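Local structure of mannonate dehydratase (Streptococcus suis, 3BDK) at residues Asp142-Leu147 against Arg333-Asp338; Leu136-Pro141 against Gly296-Ala301; Ile205-Glu210 against Asn245-Glu250. The protein probably catalyses the dehydration of D-mannonate to 2-dehydro-3-deoxy-D-gluconate, a manganese- or iron-dependent step in the breakdown of glucuronate. One frame throughout, in Å; residues are numbered along the deposited sequence.

Overall arrangement
Contacts 1 and 2 lie together, with centres about 9 Å apart, at a four-stranded antiparallel sheet beside the catalytic end of a xylose isomerase-like TIM barrel; 333-338 borders this sheet as a loop. Their segments alternate along the chain, 136-141, 142-147, 296-301 and 333-338, and Ser146 on strand 145-150 touches both Gln298 and Glu299 of contact 2. Both contacts also meet the second subunit. Contact 3 is nested in sequence inside the loops closed by the other two, yet sits across the chain's centre, about 40 Å from contact 1 and 37 Å from contact 2 (centre to centre), where loops lead into the barrel strands. The three thus mark the two ends of the barrel.

Contact 1: Asp142-Leu147 against Arg333-Asp338; sequences DGSTSL and RRIWGD
Beside the antiparallel sheet near the active-site end of the barrel, Thr145 at the start of strand 145-150 forms one isolated antiparallel bridge, a hydrogen-bonded pair, with Arg334 in the loop before helix 348-368. Arg334 N donates to Thr145 O at 2.8 Å. Alongside, Thr145 OG1 rests on Arg334 CB at 3.4 Å, the two side chains pointing the same way. The Arg333 side chain, bent at its second and third torsions, curls back toward the turn before the strand. Its NH2 forms a salt bridge with Asp142 OD2 at 2.6 Å, though the carboxylate and guanidinium planes stand 52° apart and the hydrogen bond is weak. NE makes a further weak bond to Ser144 OG at 3.2 Å. Asp142 OD1 in turn receives Ser144 N, closing an Asx turn, and Ser144 OG at 2.7 Å on its syn lone pair. Ile335 CG2 lies over the centre of one guanidinium face, and also meets Ser144 CB at 3.5 Å. With Asp349 and the carbonyl of Ala41 of the second subunit as further partners, the Arg333 charge is shared among several acceptors, which probably fixes the guanidinium at the subunit interface although its hydrogen bonds across this contact are poorly directed.

Contact 2: Leu136-Pro141 against Gly296-Ala301; sequences LHHPLP and GFQETA
Gln298 reaches out from strand 296-299 and places its terminal amide between His138 and Leu140. Its NE2 comes to the edge of the His138 imidazole, near the ring plane, 3.1 Å from CD2; the amide arm runs nearly perpendicular to the histidine side chain, with ring and amide planes 62° apart. Pro139 CD lies over one face of the same ring, toward the rim. The other branch of the amide, OE1, faces Leu140, whose CD2 is 3.5 Å away, the two side chains lying alongside and pointing in opposing senses. OE1 also comes to 3.4 Å from Pro139 O, but both are acceptors and no hydrogen bond can join them. A water supplies the polar link instead, donating a hydrogen bond to Pro139 O at 2.6 Å and accepting one from Gln298 NE2 at 2.9 Å.

Gln298 attains this reach because CG is anti to the backbone N (chi1 179°) and the chain stays extended beyond it. The reach is needed: in the four-stranded antiparallel sheet, strand 145-150 runs between 135-139 and 296-299, so His138 and Gln298 meet over an intervening strand, their CA atoms 8.1 Å apart.

Further out, Ser146 OG of that middle strand bonds to Glu299 O, with Gln298 OE1 at most a weak second acceptor, and Asp135 OD2 holds the His138 ring at ND1. Glu299, salt-bridged to Arg133, has its side chain about 6 Å from the bound D-mannose. On the subunit interface, Lys379 and Thr380 of the second subunit pack on Leu140 and Gln298 respectively.

Contact 3: Ile205-Glu210 against Asn245-Glu250; sequences ILPTAE and NLYDSE
Tyr247 and Ser249 divide the carboxylate of Glu210 between them, one hydroxyl to each oxygen. Tyr247 OH donates to Glu210 OE2 at 2.7 Å on the syn side, 20° out of the carboxylate plane. Ser249 OG donates to Glu210 OE1, also at 2.7 Å, but from well above that plane (56° out of it). Glu210 and Tyr247 approach from opposite directions, the acid arriving at the edge of the ring with carboxylate and ring steeply inclined to each other. Glu210 can span the gap because its chain is extended beyond CG; Ser249 OG lies anti to its own backbone N (chi1 165°), which turns the hydroxyl toward the acid. Two donors on different oxygens would restrain rotation of the carboxylate and probably help it to stay ionised.

These bonds tie the end of helix 191-210 to the loop that follows helix 237-245. In the TIM barrel the two segments lead into the neighbouring parallel strands 215-218 and 252-257, at the end of the barrel remote from the bound sugar and manganese ion.

Apolar contact is centred on the Tyr247 ring. Leu206 CB makes a CH-pi contact over the middle of one face, 3.4 Å from the centroid, and Leu206 CD1 reaches Tyr247 CD1 at 3.6 Å, on the CE1-CD1 side of the ring. Pro207 CD meets the hydroxyl end of the ring, 3.9 Å from Tyr247 CZ. Ile202, one turn earlier in the helix, also touches Tyr247, and His251 packs against both Leu206 and Glu210.

Contact 1: Asp142-Leu147 against Arg333-Asp338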
loop_
_atom_site.group_PDB
_atom_site.type_symbol
_atom_site.label_atom_id
_atom_site.label_comp_id
_atom_site.label_asym_id
_atom_site.label_seq_id
_atom_site.Cartn_x
_atom_site.Cartn_y
_atom_site.Cartn_z
ATOM N N ASP A 142 -6.964 14.513 6.006
ATOM C CA ASP A 142 -6.182 13.777 6.999
ATOM C C ASP A 142 -4.925 14.524 7.475
ATOM O O ASP A 142 -4.118 13.965 8.246
ATOM C CB ASP A 142 -5.860 12.341 6.529
ATOM C CG ASP A 142 -4.927 12.299 5.320
ATOM O OD1 ASP A 142 -4.306 13.323 4.993
ATOM O OD2 ASP A 142 -4.818 11.229 4.685
ATOM N N GLY A 143 -4.752 15.770 7.006
ATOM C CA GLY A 143 -3.591 16.611 7.400
ATOM C C GLY A 143 -2.370 16.514 6.485
ATOM O O GLY A 143 -1.477 17.359 6.566
ATOM N N SER A 144 -2.325 15.490 5.614
ATOM C CA SER A 144 -1.303 15.375 4.532
ATOM C C SER A 144 -1.539 16.447 3.483
ATOM O O SER A 144 -2.534 17.175 3.575
ATOM C CB SER A 144 -1.341 14.000 3.873
ATOM O OG SER A 144 -2.503 13.823 3.085
ATOM N N THR A 145 -0.648 16.572 2.499
ATOM C CA THR A 145 -0.830 17.588 1.443
ATOM C C THR A 145 -0.631 17.019 0.044
ATOM O O THR A 145 0.088 16.034 -0.133
ATOM C CB THR A 145 0.123 18.794 1.600
ATOM O OG1 THR A 145 1.462 18.395 1.284
ATOM C CG2 THR A 145 0.071 19.389 3.004
ATOM N N SER A 146 -1.256 17.642 -0.956
ATOM C CA SER A 146 -1.179 17.130 -2.331
ATOM C C SER A 146 -1.349 18.226 -3.391
ATOM O O SER A 146 -1.749 19.349 -3.085
ATOM C CB SER A 146 -2.207 16.023 -2.559
ATOM O OG SER A 146 -3.516 16.573 -2.671
ATOM N N LEU A 147 -1.025 17.903 -4.636
ATOM C CA LEU A 147 -1.098 18.886 -5.709
ATOM C C LEU A 147 -2.552 19.152 -6.062
ATOM O O LEU A 147 -3.373 18.236 -6.121
ATOM C CB LEU A 147 -0.368 18.386 -6.956
ATOM C CG LEU A 147 0.960 17.655 -6.827
ATOM C CD1 LEU A 147 1.445 17.289 -8.211
ATOM C CD2 LEU A 147 1.984 18.541 -6.160
ATOM N N ARG A 333 0.828 11.828 -2.233
ATOM C CA ARG A 333 0.775 12.902 -1.248
ATOM C C ARG A 333 2.138 13.129 -0.605
ATOM O O ARG A 333 2.995 12.244 -0.615
ATOM C CB ARG A 333 -0.269 12.592 -0.173
ATOM C CG ARG A 333 -1.666 12.340 -0.717
ATOM C CD ARG A 333 -2.265 11.071 -0.135
ATOM N NE ARG A 333 -2.582 11.215 1.283
ATOM C CZ ARG A 333 -2.255 10.326 2.215
ATOM N NH1 ARG A 333 -1.600 9.222 1.882
ATOM N NH2 ARG A 333 -2.584 10.540 3.482
ATOM N N ARG A 334 2.333 14.319 -0.047
ATOM C CA ARG A 334 3.452 14.567 0.855
ATOM C C ARG A 334 3.114 14.150 2.282
ATOM O O ARG A 334 2.435 14.877 3.008
ATOM C CB ARG A 334 3.851 16.044 0.820
ATOM C CG ARG A 334 5.160 16.350 1.529
ATOM C CD ARG A 334 5.463 17.840 1.506
ATOM N NE ARG A 334 5.759 18.317 0.158
ATOM C CZ ARG A 334 6.783 17.895 -0.576
ATOM N NH1 ARG A 334 7.616 16.984 -0.094
ATOM N NH2 ARG A 334 6.975 18.386 -1.793
ATOM N N ILE A 335 3.590 12.974 2.678
ATOM C CA ILE A 335 3.396 12.486 4.045
ATOM C C ILE A 335 4.703 12.087 4.743
ATOM O O ILE A 335 5.703 11.784 4.090
ATOM C CB ILE A 335 2.320 11.360 4.176
ATOM C CG1 ILE A 335 2.926 9.956 4.051
ATOM C CG2 ILE A 335 1.133 11.589 3.242
ATOM C CD1 ILE A 335 3.172 9.480 2.704
ATOM N N TRP A 336 4.661 12.107 6.078
ATOM C CA TRP A 336 5.733 11.622 6.945
ATOM C C TRP A 336 7.029 12.420 6.826
ATOM O O TRP A 336 8.109 11.839 6.852
ATOM C CB TRP A 336 6.029 10.135 6.713
ATOM C CG TRP A 336 4.867 9.222 6.729
ATOM C CD1 TRP A 336 3.662 9.422 7.334
ATOM C CD2 TRP A 336 4.810 7.913 6.144
ATOM N NE1 TRP A 336 2.847 8.332 7.142
ATOM C CE2 TRP A 336 3.529 7.390 6.415
ATOM C CE3 TRP A 336 5.717 7.141 5.402
ATOM C CZ2 TRP A 336 3.124 6.141 5.959
ATOM C CZ3 TRP A 336 5.321 5.903 4.955
ATOM C CH2 TRP A 336 4.032 5.414 5.232
ATOM N N GLY A 337 6.900 13.741 6.691
ATOM C CA GLY A 337 8.047 14.644 6.657
ATOM C C GLY A 337 8.943 14.518 5.434
ATOM O O GLY A 337 10.086 14.998 5.449
ATOM N N ASP A 338 8.430 13.875 4.382
ATOM C CA ASP A 338 9.126 13.764 3.093
ATOM C C ASP A 338 9.522 15.132 2.529
ATOM O O ASP A 338 8.664 16.006 2.348
ATOM C CB ASP A 338 8.271 13.005 2.081
ATOM C CG ASP A 338 9.104 12.144 1.163
ATOM O OD1 ASP A 338 10.227 12.583 0.820
ATOM O OD2 ASP A 338 8.648 11.033 0.793
#

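Contact 2: Leu136-Pro141 against Gly296-Ala301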
loop_
_atom_site.group_PDB
_atom_site.type_symbol
_atom_site.label_atom_id
_atom_site.label_comp_id
_atom_site.label_asym_id
_atom_site.label_seq_id
_atom_site.Cartn_x
_atom_site.Cartn_y
_atom_site.Cartn_z
ATOM N N LEU A 136 0.999 23.368 -4.744
ATOM C CA LEU A 136 1.838 22.182 -4.656
ATOM C C LEU A 136 1.986 21.645 -3.244
ATOM O O LEU A 136 2.841 20.783 -2.979
ATOM C CB LEU A 136 3.223 22.457 -5.248
ATOM C CG LEU A 136 3.324 23.131 -6.624
ATOM C CD1 LEU A 136 4.786 23.347 -6.956
ATOM C CD2 LEU A 136 2.656 22.334 -7.718
ATOM N N HIS A 137 1.140 22.142 -2.351
ATOM C CA HIS A 137 1.001 21.611 -0.995
ATOM C C HIS A 137 -0.409 21.942 -0.532
ATOM O O HIS A 137 -0.583 22.661 0.463
ATOM C CB HIS A 137 1.997 22.272 -0.032
ATOM C CG HIS A 137 3.421 22.206 -0.490
ATOM N ND1 HIS A 137 4.124 21.019 -0.584
ATOM C CD2 HIS A 137 4.272 23.180 -0.889
ATOM C CE1 HIS A 137 5.345 21.269 -1.023
ATOM N NE2 HIS A 137 5.459 22.572 -1.220
ATOM N N HIS A 138 -1.416 21.462 -1.257
ATOM C CA HIS A 138 -2.792 21.757 -0.870
ATOM C C HIS A 138 -3.196 20.770 0.205
ATOM O O HIS A 138 -2.959 19.567 0.041
ATOM C CB HIS A 138 -3.748 21.670 -2.064
ATOM C CG HIS A 138 -4.962 22.538 -1.926
ATOM N ND1 HIS A 138 -4.886 23.902 -1.758
ATOM C CD2 HIS A 138 -6.282 22.238 -1.942
ATOM C CE1 HIS A 138 -6.102 24.405 -1.662
ATOM N NE2 HIS A 138 -6.970 23.416 -1.782
ATOM N N PRO A 139 -3.759 21.273 1.325
ATOM C CA PRO A 139 -4.168 20.389 2.445
ATOM C C PRO A 139 -5.265 19.392 2.092
ATOM O O PRO A 139 -6.186 19.723 1.364
ATOM C CB PRO A 139 -4.662 21.369 3.544
ATOM C CG PRO A 139 -4.058 22.726 3.157
ATOM C CD PRO A 139 -3.991 22.700 1.623
ATOM N N LEU A 140 -5.123 18.169 2.599
ATOM C CA LEU A 140 -6.170 17.145 2.568
ATOM C C LEU A 140 -6.770 16.978 3.986
ATOM O O LEU A 140 -6.136 17.364 4.972
ATOM C CB LEU A 140 -5.605 15.814 2.034
ATOM C CG LEU A 140 -5.350 15.745 0.518
ATOM C CD1 LEU A 140 -4.397 14.625 0.169
ATOM C CD2 LEU A 140 -6.624 15.566 -0.257
ATOM N N PRO A 141 -8.000 16.428 4.089
ATOM C CA PRO A 141 -8.674 16.148 5.367
ATOM C C PRO A 141 -7.842 15.423 6.409
ATOM O O PRO A 141 -8.004 15.699 7.593
ATOM C CB PRO A 141 -9.840 15.273 4.953
ATOM C CG PRO A 141 -10.188 15.784 3.621
ATOM C CD PRO A 141 -8.865 16.067 2.949
ATOM N N GLY A 296 -12.197 22.626 -10.700
ATOM C CA GLY A 296 -10.845 22.121 -10.886
ATOM C C GLY A 296 -10.725 20.740 -10.280
ATOM O O GLY A 296 -11.630 19.904 -10.417
ATOM N N PHE A 297 -9.614 20.486 -9.601
ATOM C CA PHE A 297 -9.338 19.137 -9.127
ATOM C C PHE A 297 -8.179 19.089 -8.159
ATOM O O PHE A 297 -7.345 20.001 -8.117
ATOM C CB PHE A 297 -9.071 18.187 -10.302
ATOM C CG PHE A 297 -7.836 18.517 -11.083
ATOM C CD1 PHE A 297 -7.893 19.376 -12.162
ATOM C CD2 PHE A 297 -6.617 17.948 -10.757
ATOM C CE1 PHE A 297 -6.745 19.684 -12.900
ATOM C CE2 PHE A 297 -5.458 18.264 -11.487
ATOM C CZ PHE A 297 -5.537 19.135 -12.566
ATOM N N GLN A 298 -8.138 18.001 -7.395
ATOM C CA GLN A 298 -7.105 17.776 -6.414
ATOM C C GLN A 298 -6.711 16.314 -6.372
ATOM O O GLN A 298 -7.577 15.423 -6.294
ATOM C CB GLN A 298 -7.559 18.211 -5.029
ATOM C CG GLN A 298 -6.459 17.934 -3.992
ATOM C CD GLN A 298 -6.591 18.675 -2.694
ATOM O OE1 GLN A 298 -5.750 18.517 -1.830
ATOM N NE2 GLN A 298 -7.633 19.478 -2.539
ATOM N N GLU A 299 -5.403 16.071 -6.420
ATOM C CA GLU A 299 -4.854 14.732 -6.305
ATOM C C GLU A 299 -5.084 14.194 -4.892
ATOM O O GLU A 299 -4.977 14.937 -3.915
ATOM C CB GLU A 299 -3.368 14.746 -6.641
ATOM C CG GLU A 299 -3.109 15.126 -8.085
ATOM C CD GLU A 299 -1.641 15.073 -8.515
ATOM O OE1 GLU A 299 -0.846 14.278 -7.945
ATOM O OE2 GLU A 299 -1.307 15.836 -9.454
ATOM N N THR A 300 -5.399 12.904 -4.802
ATOM C CA THR A 300 -5.697 12.277 -3.527
ATOM C C THR A 300 -4.846 11.042 -3.312
ATOM O O THR A 300 -3.943 10.754 -4.084
ATOM C CB THR A 300 -7.201 11.861 -3.415
ATOM O OG1 THR A 300 -7.498 10.847 -4.381
ATOM C CG2 THR A 300 -8.120 13.056 -3.616
ATOM N N ALA A 301 -5.138 10.323 -2.243
ATOM C CA ALA A 301 -4.561 9.005 -1.989
ATOM C C ALA A 301 -5.067 8.077 -3.072
ATOM O O ALA A 301 -6.120 8.323 -3.649
ATOM C CB ALA A 301 -5.012 8.510 -0.625
HETATM O O HOH W 1 -8.466 19.341 0.261
#

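Contact 3: Ile205-Glu210 against Asn245-Glu250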
loop_
_atom_site.group_PDB
_atom_site.type_symbol
_atom_site.label_atom_id
_atom_site.label_comp_id
_atom_site.label_asym_id
_atom_site.label_seq_id
_atom_site.Cartn_x
_atom_site.Cartn_y
_atom_site.Cartn_z
ATOM N N ILE A 205 7.365 9.123 -37.203
ATOM C CA ILE A 205 8.129 8.347 -36.218
ATOM C C ILE A 205 7.704 6.892 -36.020
ATOM O O ILE A 205 8.475 6.090 -35.490
ATOM C CB ILE A 205 8.197 9.043 -34.815
ATOM C CG1 ILE A 205 6.844 8.997 -34.095
ATOM C CG2 ILE A 205 8.735 10.464 -34.934
ATOM C CD1 ILE A 205 6.938 9.254 -32.608
ATOM N N LEU A 206 6.496 6.543 -36.436
ATOM C CA LEU A 206 5.984 5.216 -36.145
ATOM C C LEU A 206 6.729 4.053 -36.816
ATOM O O LEU A 206 7.169 3.142 -36.119
ATOM C CB LEU A 206 4.469 5.151 -36.334
ATOM C CG LEU A 206 3.647 5.324 -35.044
ATOM C CD1 LEU A 206 3.360 3.981 -34.358
ATOM C CD2 LEU A 206 4.278 6.303 -34.058
ATOM N N PRO A 207 6.909 4.087 -38.152
ATOM C CA PRO A 207 7.698 3.004 -38.752
ATOM C C PRO A 207 9.081 2.896 -38.092
ATOM O O PRO A 207 9.544 1.793 -37.839
ATOM C CB PRO A 207 7.842 3.447 -40.213
ATOM C CG PRO A 207 7.579 4.934 -40.194
ATOM C CD PRO A 207 6.492 5.067 -39.168
ATOM N N THR A 208 9.711 4.037 -37.802
ATOM C CA THR A 208 10.964 4.093 -37.043
ATOM C C THR A 208 10.846 3.316 -35.738
ATOM O O THR A 208 11.799 2.683 -35.307
ATOM C CB THR A 208 11.368 5.567 -36.717
ATOM O OG1 THR A 208 11.289 6.380 -37.904
ATOM C CG2 THR A 208 12.779 5.659 -36.126
ATOM N N ALA A 209 9.663 3.358 -35.125
ATOM C CA ALA A 209 9.408 2.735 -33.820
ATOM C C ALA A 209 8.991 1.289 -33.944
ATOM O O ALA A 209 9.329 0.478 -33.093
ATOM C CB ALA A 209 8.354 3.516 -33.045
ATOM N N GLU A 210 8.240 0.957 -34.985
ATOM C CA GLU A 210 7.991 -0.445 -35.296
ATOM C C GLU A 210 9.303 -1.096 -35.753
ATOM O O GLU A 210 9.502 -2.306 -35.574
ATOM C CB GLU A 210 6.920 -0.589 -36.369
ATOM C CG GLU A 210 5.519 -0.189 -35.918
ATOM C CD GLU A 210 4.593 0.100 -37.092
ATOM O OE1 GLU A 210 3.539 -0.577 -37.202
ATOM O OE2 GLU A 210 4.937 0.992 -37.911
ATOM N N ASN A 245 -6.316 6.572 -34.582
ATOM C CA ASN A 245 -6.512 6.495 -36.033
ATOM C C ASN A 245 -5.485 7.205 -36.909
ATOM O O ASN A 245 -5.441 6.958 -38.111
ATOM C CB ASN A 245 -7.937 6.883 -36.414
ATOM C CG ASN A 245 -8.974 5.935 -35.823
ATOM O OD1 ASN A 245 -8.642 4.886 -35.251
ATOM N ND2 ASN A 245 -10.239 6.299 -35.957
ATOM N N LEU A 246 -4.648 8.052 -36.311
ATOM C CA LEU A 246 -3.524 8.687 -37.029
ATOM C C LEU A 246 -2.541 7.676 -37.633
ATOM O O LEU A 246 -1.732 8.015 -38.508
ATOM C CB LEU A 246 -2.747 9.635 -36.107
ATOM C CG LEU A 246 -3.445 10.831 -35.456
ATOM C CD1 LEU A 246 -2.589 11.421 -34.348
ATOM C CD2 LEU A 246 -3.786 11.894 -36.494
ATOM N N TYR A 247 -2.626 6.438 -37.158
ATOM C CA TYR A 247 -1.696 5.378 -37.510
ATOM C C TYR A 247 -2.173 4.131 -36.777
ATOM O O TYR A 247 -1.650 3.794 -35.708
ATOM C CB TYR A 247 -0.291 5.753 -37.054
ATOM C CG TYR A 247 0.821 4.983 -37.712
ATOM C CD1 TYR A 247 1.241 3.754 -37.206
ATOM C CD2 TYR A 247 1.481 5.500 -38.827
ATOM C CE1 TYR A 247 2.284 3.045 -37.813
ATOM C CE2 TYR A 247 2.518 4.799 -39.441
ATOM C CZ TYR A 247 2.910 3.573 -38.930
ATOM O OH TYR A 247 3.929 2.895 -39.535
ATOM N N ASP A 248 -3.187 3.475 -37.347
ATOM C CA ASP A 248 -3.829 2.315 -36.730
ATOM C C ASP A 248 -2.865 1.133 -36.597
ATOM O O ASP A 248 -2.902 0.170 -37.376
ATOM C CB ASP A 248 -5.081 1.908 -37.506
ATOM C CG ASP A 248 -5.853 0.810 -36.812
ATOM O OD1 ASP A 248 -6.578 1.109 -35.849
ATOM O OD2 ASP A 248 -5.728 -0.363 -37.210
ATOM N N SER A 249 -2.002 1.227 -35.593
ATOM C CA SER A 249 -0.967 0.236 -35.338
ATOM C C SER A 249 -0.774 0.087 -33.836
ATOM O O SER A 249 -0.681 1.078 -33.100
ATOM C CB SER A 249 0.344 0.653 -35.996
ATOM O OG SER A 249 1.442 -0.087 -35.494
ATOM N N GLU A 250 -0.701 -1.159 -33.381
ATOM C CA GLU A 250 -0.576 -1.440 -31.952
ATOM C C GLU A 250 0.625 -0.728 -31.298
ATOM O O GLU A 250 0.606 -0.482 -30.112
ATOM C CB GLU A 250 -0.699 -2.959 -31.688
ATOM C CG GLU A 250 -2.207 -3.419 -31.513
ATOM C CD GLU A 250 -2.728 -4.595 -32.422
ATOM O OE1 GLU A 250 -2.432 -4.637 -33.651
ATOM O OE2 GLU A 250 -3.506 -5.449 -31.907
#